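Local coordinates for SWD1-like protein (Myceliophthora thermophila, PDB 6E29) that probably acts, through this WD-repeat beta-propeller domain, as a scaffolding subunit of the COMPASS histone H3K4 methyltransferase complex, at residues B[147-152]-B[205-210]; B[185-190]-B[197-202]. All blocks are in the same frame, centred on the assembly; numbering follows the deposited sequence.

Contact 1 of 2, residues B[147-152]-B[205-210]; sequences VLPSVP and REIIYS
The P149 ring rests directly on a backbone carbonyl: its CD lies 3.1 Å from R205 O, and its CG 3.2 Å from R205 O. Neither is a conventional donor, so this is a close carbon-to-oxygen contact. R205 adopts a left-handed backbone (phi 62°) in the turn that leads to strand 207-212.

Beyond the carbonyl, the same ring meets I207, with P149 CG 3.7 Å from I207 CG1. Ring and side chain run past one another in opposed senses. I207 keeps CG1 beside its backbone N (chi1 -69°), and its extended second torsion carries CD1 to within 3.6 Å of V151 C. P152 CD lies 4.1 Å from I207 CD1. An alanine in place of P149 would probably open a gap beside I207 CG1 and leave R205 O without its apolar lid.

At the other end, L148 CD2 touches the aliphatic part of R205 at CG, 4.0 Å away, the two side chains meeting nearly perpendicular. V147 O sits near the guanidinium plane, at its edge, without a hydrogen bond.

Polar links run through neighbours: S150 OG bonds to T176 OG1, and S150 O accepts from N198 ND2. The loop leaving strand 144-147 thus meets the outermost strand of the next propeller blade, and the turn leading into it, with neither hydrogen bond nor salt bridge between the two segments; the contact rests on apolar and van der Waals packing.

Contact 2 of 2, residues B[185-190]-B[197-202]; sequences GDHLLA and LNIIDA
D201 CA, I199 CG2 and I200 O approach the H187 imidazole obliquely, the nearest ring atom, CD2, lying 3.7 Å from D201 CA. One water lies at the ring edge, in plane, 2.9 Å from H187 NE2; it donates a hydrogen bond to D201 OD2, bridging the two side chains, which do not bond directly. I208 and L247 also pack against the histidine. The other carboxylate oxygen, D201 OD1, accepts from R203 N and T204 N, the first of these bonds closing an Asx turn as the chain leaves the strand. The N198 amide is held at both ends, OD1 by S210 OG and ND2 by S150 O, which fixes its rotation.

Behind these groups is an antiparallel hairpin forming the two middle strands, 187-192 and 196-201, of a four-stranded propeller blade. I200 and D201 stand where WD repeats often carry their Trp-Asp pair, consistent with a divergent repeat. Register comes from two hydrogen-bonded pairs, L188 with I200 and A190 with N198, whose four bonds all lie in the carbonyl planes; L188 N to I200 O, for example, measures 2.8 Å. A fifth bond, A202 N to D186 O at 2.8 Å, approaches with the donor tilted 33° from the carbonyl plane, as the pairing runs out.

On the face bearing H187, L189 and I199 stand flank to flank, heading out together, L189 CD2 3.9 Å from I199 CG1. The other face pairs L188 CB with I200 CB at 4.2 Å. L197 turns CG anti to its N (chi1 -165°), bringing CD2 to 3.3 Å from A190 O.

How the contacts relate
Contact 2 falls within the chain span that contact 1 encloses: the order is 147-152, 185-190, 197-202, 205-210. Their centres lie about 8 Å apart, and both reach the sheet of strands 176-181, 187-192, 196-201 and 207-212, one of seven four-stranded blades. The centre of contact 2 is about 14 Å, that of contact 1 about 19 Å, from the centre of the chain. A probable hydrogen bond from I199 N to Y209 O, 2.8 Å, links them at a classic beta bulge where I208 and Y209 both face I199. Contact 2 and this bond hold the blade together, while contact 1 joins the preceding blade's loop to its outer side.

Contact 1 of 2, residues B[147-152]-B[205-210]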
loop_
_atom_site.group_PDB
_atom_site.type_symbol
_atom_site.label_atom_id
_atom_site.label_comp_id
_atom_site.label_asym_id
_atom_site.label_seq_id
_atom_site.Cartn_x
_atom_site.Cartn_y
_atom_site.Cartn_z
ATOM N N VAL B 147 -18.560 -6.962 2.201
ATOM C CA VAL B 147 -18.207 -5.742 2.939
ATOM C C VAL B 147 -17.241 -6.097 4.067
ATOM O O VAL B 147 -17.437 -7.086 4.791
ATOM C CB VAL B 147 -19.457 -5.043 3.510
ATOM C CG1 VAL B 147 -19.033 -3.771 4.309
ATOM C CG2 VAL B 147 -20.425 -4.684 2.456
ATOM N N LEU B 148 -16.270 -5.323 4.238
ATOM C CA LEU B 148 -15.381 -5.575 5.374
ATOM C C LEU B 148 -15.629 -4.556 6.480
ATOM O O LEU B 148 -16.083 -3.433 6.214
ATOM C CB LEU B 148 -13.906 -5.501 4.939
ATOM C CG LEU B 148 -13.304 -6.633 4.118
ATOM C CD1 LEU B 148 -11.899 -6.214 3.688
ATOM C CD2 LEU B 148 -13.239 -7.904 4.962
ATOM N N PRO B 149 -15.404 -4.933 7.733
ATOM C CA PRO B 149 -15.726 -4.022 8.841
ATOM C C PRO B 149 -14.617 -3.017 9.080
ATOM O O PRO B 149 -13.432 -3.318 8.943
ATOM C CB PRO B 149 -15.867 -4.966 10.046
ATOM C CG PRO B 149 -14.898 -6.023 9.776
ATOM C CD PRO B 149 -14.862 -6.215 8.228
ATOM N N SER B 150 -15.008 -1.800 9.430
ATOM C CA SER B 150 -14.059 -0.803 9.910
ATOM C C SER B 150 -13.943 -0.783 11.412
ATOM O O SER B 150 -12.916 -0.350 11.948
ATOM C CB SER B 150 -14.472 0.599 9.459
ATOM O OG SER B 150 -13.962 0.891 8.176
ATOM N N VAL B 151 -14.996 -1.222 12.090
ATOM C CA VAL B 151 -15.098 -1.081 13.526
ATOM C C VAL B 151 -15.709 -2.405 14.051
ATOM O O VAL B 151 -16.494 -3.008 13.334
ATOM C CB VAL B 151 -15.970 0.143 13.816
ATOM C CG1 VAL B 151 -17.083 -0.165 14.665
ATOM C CG2 VAL B 151 -15.118 1.211 14.287
ATOM N N PRO B 152 -15.277 -2.864 15.217
ATOM C CA PRO B 152 -15.907 -4.047 15.833
ATOM C C PRO B 152 -17.408 -3.879 16.016
ATOM O O PRO B 152 -17.959 -2.770 16.088
ATOM C CB PRO B 152 -15.212 -4.138 17.201
ATOM C CG PRO B 152 -13.956 -3.320 17.078
ATOM C CD PRO B 152 -14.295 -2.229 16.117
ATOM N N ARG B 205 -14.389 -12.396 8.216
ATOM C CA ARG B 205 -14.544 -10.965 7.957
ATOM C C ARG B 205 -14.857 -10.211 9.224
ATOM O O ARG B 205 -15.436 -9.136 9.176
ATOM C CB ARG B 205 -15.597 -10.679 6.891
ATOM C CG ARG B 205 -15.226 -11.356 5.559
ATOM C CD ARG B 205 -16.170 -11.019 4.434
ATOM N NE ARG B 205 -17.566 -11.291 4.798
ATOM C CZ ARG B 205 -18.158 -12.474 4.639
ATOM N NH1 ARG B 205 -17.477 -13.485 4.104
ATOM N NH2 ARG B 205 -19.439 -12.644 4.987
ATOM N N GLU B 206 -14.491 -10.771 10.371
ATOM C CA GLU B 206 -14.638 -10.063 11.628
ATOM C C GLU B 206 -13.287 -9.569 12.127
ATOM O O GLU B 206 -12.240 -10.192 11.905
ATOM C CB GLU B 206 -15.291 -10.960 12.676
ATOM C CG GLU B 206 -16.416 -11.785 12.048
ATOM C CD GLU B 206 -17.455 -12.247 13.040
ATOM O OE1 GLU B 206 -17.064 -12.841 14.069
ATOM O OE2 GLU B 206 -18.666 -12.028 12.789
ATOM N N ILE B 207 -13.326 -8.433 12.808
ATOM C CA ILE B 207 -12.134 -7.888 13.438
ATOM C C ILE B 207 -11.818 -8.717 14.669
ATOM O O ILE B 207 -12.678 -8.922 15.524
ATOM C CB ILE B 207 -12.340 -6.412 13.786
ATOM C CG1 ILE B 207 -12.418 -5.564 12.516
ATOM C CG2 ILE B 207 -11.236 -5.918 14.679
ATOM C CD1 ILE B 207 -12.897 -4.144 12.735
ATOM N N ILE B 208 -10.592 -9.219 14.760
ATOM C CA ILE B 208 -10.169 -9.976 15.925
ATOM C C ILE B 208 -9.228 -9.188 16.815
ATOM O O ILE B 208 -8.941 -9.649 17.927
ATOM C CB ILE B 208 -9.538 -11.336 15.531
ATOM C CG1 ILE B 208 -8.174 -11.135 14.828
ATOM C CG2 ILE B 208 -10.480 -12.122 14.651
ATOM C CD1 ILE B 208 -7.525 -12.437 14.411
ATOM N N TYR B 209 -8.778 -8.000 16.399
ATOM C CA TYR B 209 -7.829 -7.202 17.180
ATOM C C TYR B 209 -7.765 -5.799 16.607
ATOM O O TYR B 209 -7.834 -5.604 15.384
ATOM C CB TYR B 209 -6.422 -7.803 17.164
ATOM C CG TYR B 209 -5.366 -7.015 17.898
ATOM C CD1 TYR B 209 -5.239 -7.119 19.290
ATOM C CD2 TYR B 209 -4.495 -6.169 17.216
ATOM C CE1 TYR B 209 -4.258 -6.411 19.971
ATOM C CE2 TYR B 209 -3.504 -5.462 17.884
ATOM C CZ TYR B 209 -3.394 -5.590 19.265
ATOM O OH TYR B 209 -2.434 -4.903 19.963
ATOM N N SER B 210 -7.643 -4.820 17.498
ATOM C CA SER B 210 -7.555 -3.443 17.045
ATOM C C SER B 210 -6.755 -2.666 18.075
ATOM O O SER B 210 -6.962 -2.829 19.281
ATOM C CB SER B 210 -8.946 -2.837 16.845
ATOM O OG SER B 210 -8.881 -1.525 16.343
#

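Contact 2 of 2, residues B[185-190]-B[197-202]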
loop_
_atom_site.group_PDB
_atom_site.type_symbol
_atom_site.label_atom_id
_atom_site.label_comp_id
_atom_site.label_asym_id
_atom_site.label_seq_id
_atom_site.Cartn_x
_atom_site.Cartn_y
_atom_site.Cartn_z
ATOM N N GLY B 185 -2.387 -14.984 3.764
ATOM C CA GLY B 185 -3.656 -14.606 3.221
ATOM C C GLY B 185 -4.831 -14.825 4.167
ATOM O O GLY B 185 -5.944 -14.382 3.844
ATOM N N ASP B 186 -4.605 -15.423 5.346
ATOM C CA ASP B 186 -5.723 -15.693 6.255
ATOM C C ASP B 186 -6.249 -14.452 6.985
ATOM O O ASP B 186 -7.369 -14.495 7.522
ATOM C CB ASP B 186 -5.339 -16.749 7.305
ATOM C CG ASP B 186 -4.960 -18.093 6.691
ATOM O OD1 ASP B 186 -3.869 -18.597 7.040
ATOM O OD2 ASP B 186 -5.722 -18.635 5.847
ATOM N N HIS B 187 -5.471 -13.372 7.047
ATOM C CA HIS B 187 -5.881 -12.154 7.732
ATOM C C HIS B 187 -5.605 -10.942 6.867
ATOM O O HIS B 187 -4.765 -10.960 5.959
ATOM C CB HIS B 187 -5.159 -11.985 9.065
ATOM C CG HIS B 187 -5.487 -13.063 10.045
ATOM N ND1 HIS B 187 -4.845 -14.290 10.052
ATOM C CD2 HIS B 187 -6.447 -13.131 10.995
ATOM C CE1 HIS B 187 -5.380 -15.053 10.988
ATOM N NE2 HIS B 187 -6.355 -14.374 11.573
ATOM N N LEU B 188 -6.308 -9.877 7.191
ATOM C CA LEU B 188 -6.038 -8.589 6.603
ATOM C C LEU B 188 -5.620 -7.646 7.705
ATOM O O LEU B 188 -6.166 -7.691 8.805
ATOM C CB LEU B 188 -7.247 -8.040 5.882
ATOM C CG LEU B 188 -7.600 -8.887 4.647
ATOM C CD1 LEU B 188 -9.101 -8.937 4.573
ATOM C CD2 LEU B 188 -6.971 -8.299 3.364
ATOM N N LEU B 189 -4.679 -6.784 7.390
ATOM C CA LEU B 189 -4.250 -5.725 8.298
ATOM C C LEU B 189 -4.733 -4.431 7.687
ATOM O O LEU B 189 -4.416 -4.126 6.531
ATOM C CB LEU B 189 -2.725 -5.723 8.479
ATOM C CG LEU B 189 -2.068 -7.063 8.795
ATOM C CD1 LEU B 189 -0.595 -6.867 8.880
ATOM C CD2 LEU B 189 -2.594 -7.642 10.069
ATOM N N ALA B 190 -5.498 -3.657 8.439
ATOM C CA ALA B 190 -6.071 -2.454 7.863
ATOM C C ALA B 190 -5.815 -1.259 8.772
ATOM O O ALA B 190 -5.742 -1.389 10.004
ATOM C CB ALA B 190 -7.578 -2.617 7.634
ATOM N N LEU B 197 -4.839 0.217 13.861
ATOM C CA LEU B 197 -4.527 -0.964 13.049
ATOM C C LEU B 197 -5.506 -2.073 13.454
ATOM O O LEU B 197 -5.539 -2.477 14.619
ATOM C CB LEU B 197 -3.067 -1.374 13.262
ATOM C CG LEU B 197 -2.361 -2.358 12.292
ATOM C CD1 LEU B 197 -2.816 -3.778 12.524
ATOM C CD2 LEU B 197 -2.618 -1.955 10.842
ATOM N N ASN B 198 -6.336 -2.513 12.502
ATOM C CA ASN B 198 -7.290 -3.606 12.665
ATOM C C ASN B 198 -6.691 -4.866 12.083
ATOM O O ASN B 198 -6.138 -4.818 10.989
ATOM C CB ASN B 198 -8.588 -3.360 11.871
ATOM C CG ASN B 198 -9.393 -2.229 12.419
ATOM O OD1 ASN B 198 -9.234 -1.901 13.579
ATOM N ND2 ASN B 198 -10.266 -1.646 11.596
ATOM N N ILE B 199 -6.864 -5.989 12.774
ATOM C CA ILE B 199 -6.540 -7.297 12.214
ATOM C C ILE B 199 -7.869 -7.976 11.960
ATOM O O ILE B 199 -8.695 -8.072 12.875
ATOM C CB ILE B 199 -5.679 -8.154 13.155
ATOM C CG1 ILE B 199 -4.377 -7.444 13.509
ATOM C CG2 ILE B 199 -5.311 -9.489 12.462
ATOM C CD1 ILE B 199 -3.450 -8.245 14.434
ATOM N N ILE B 200 -8.100 -8.382 10.718
ATOM C CA ILE B 200 -9.370 -8.944 10.257
ATOM C C ILE B 200 -9.126 -10.381 9.838
ATOM O O ILE B 200 -8.227 -10.643 9.032
ATOM C CB ILE B 200 -9.939 -8.126 9.074
ATOM C CG1 ILE B 200 -10.090 -6.667 9.478
ATOM C CG2 ILE B 200 -11.343 -8.672 8.553
ATOM C CD1 ILE B 200 -10.515 -5.755 8.313
ATOM N N ASP B 201 -9.928 -11.311 10.379
ATOM C CA ASP B 201 -9.967 -12.683 9.874
ATOM C C ASP B 201 -10.582 -12.678 8.476
ATOM O O ASP B 201 -11.723 -12.245 8.294
ATOM C CB ASP B 201 -10.796 -13.530 10.845
ATOM C CG ASP B 201 -10.734 -15.015 10.557
ATOM O OD1 ASP B 201 -11.052 -15.405 9.418
ATOM O OD2 ASP B 201 -10.407 -15.792 11.488
ATOM N N ALA B 202 -9.825 -13.116 7.470
ATOM C CA ALA B 202 -10.335 -12.978 6.115
ATOM C C ALA B 202 -11.447 -13.971 5.817
ATOM O O ALA B 202 -12.184 -13.786 4.843
ATOM C CB ALA B 202 -9.200 -13.116 5.087
HETATM O O HOH W 1 -8.338 -15.503 13.292
#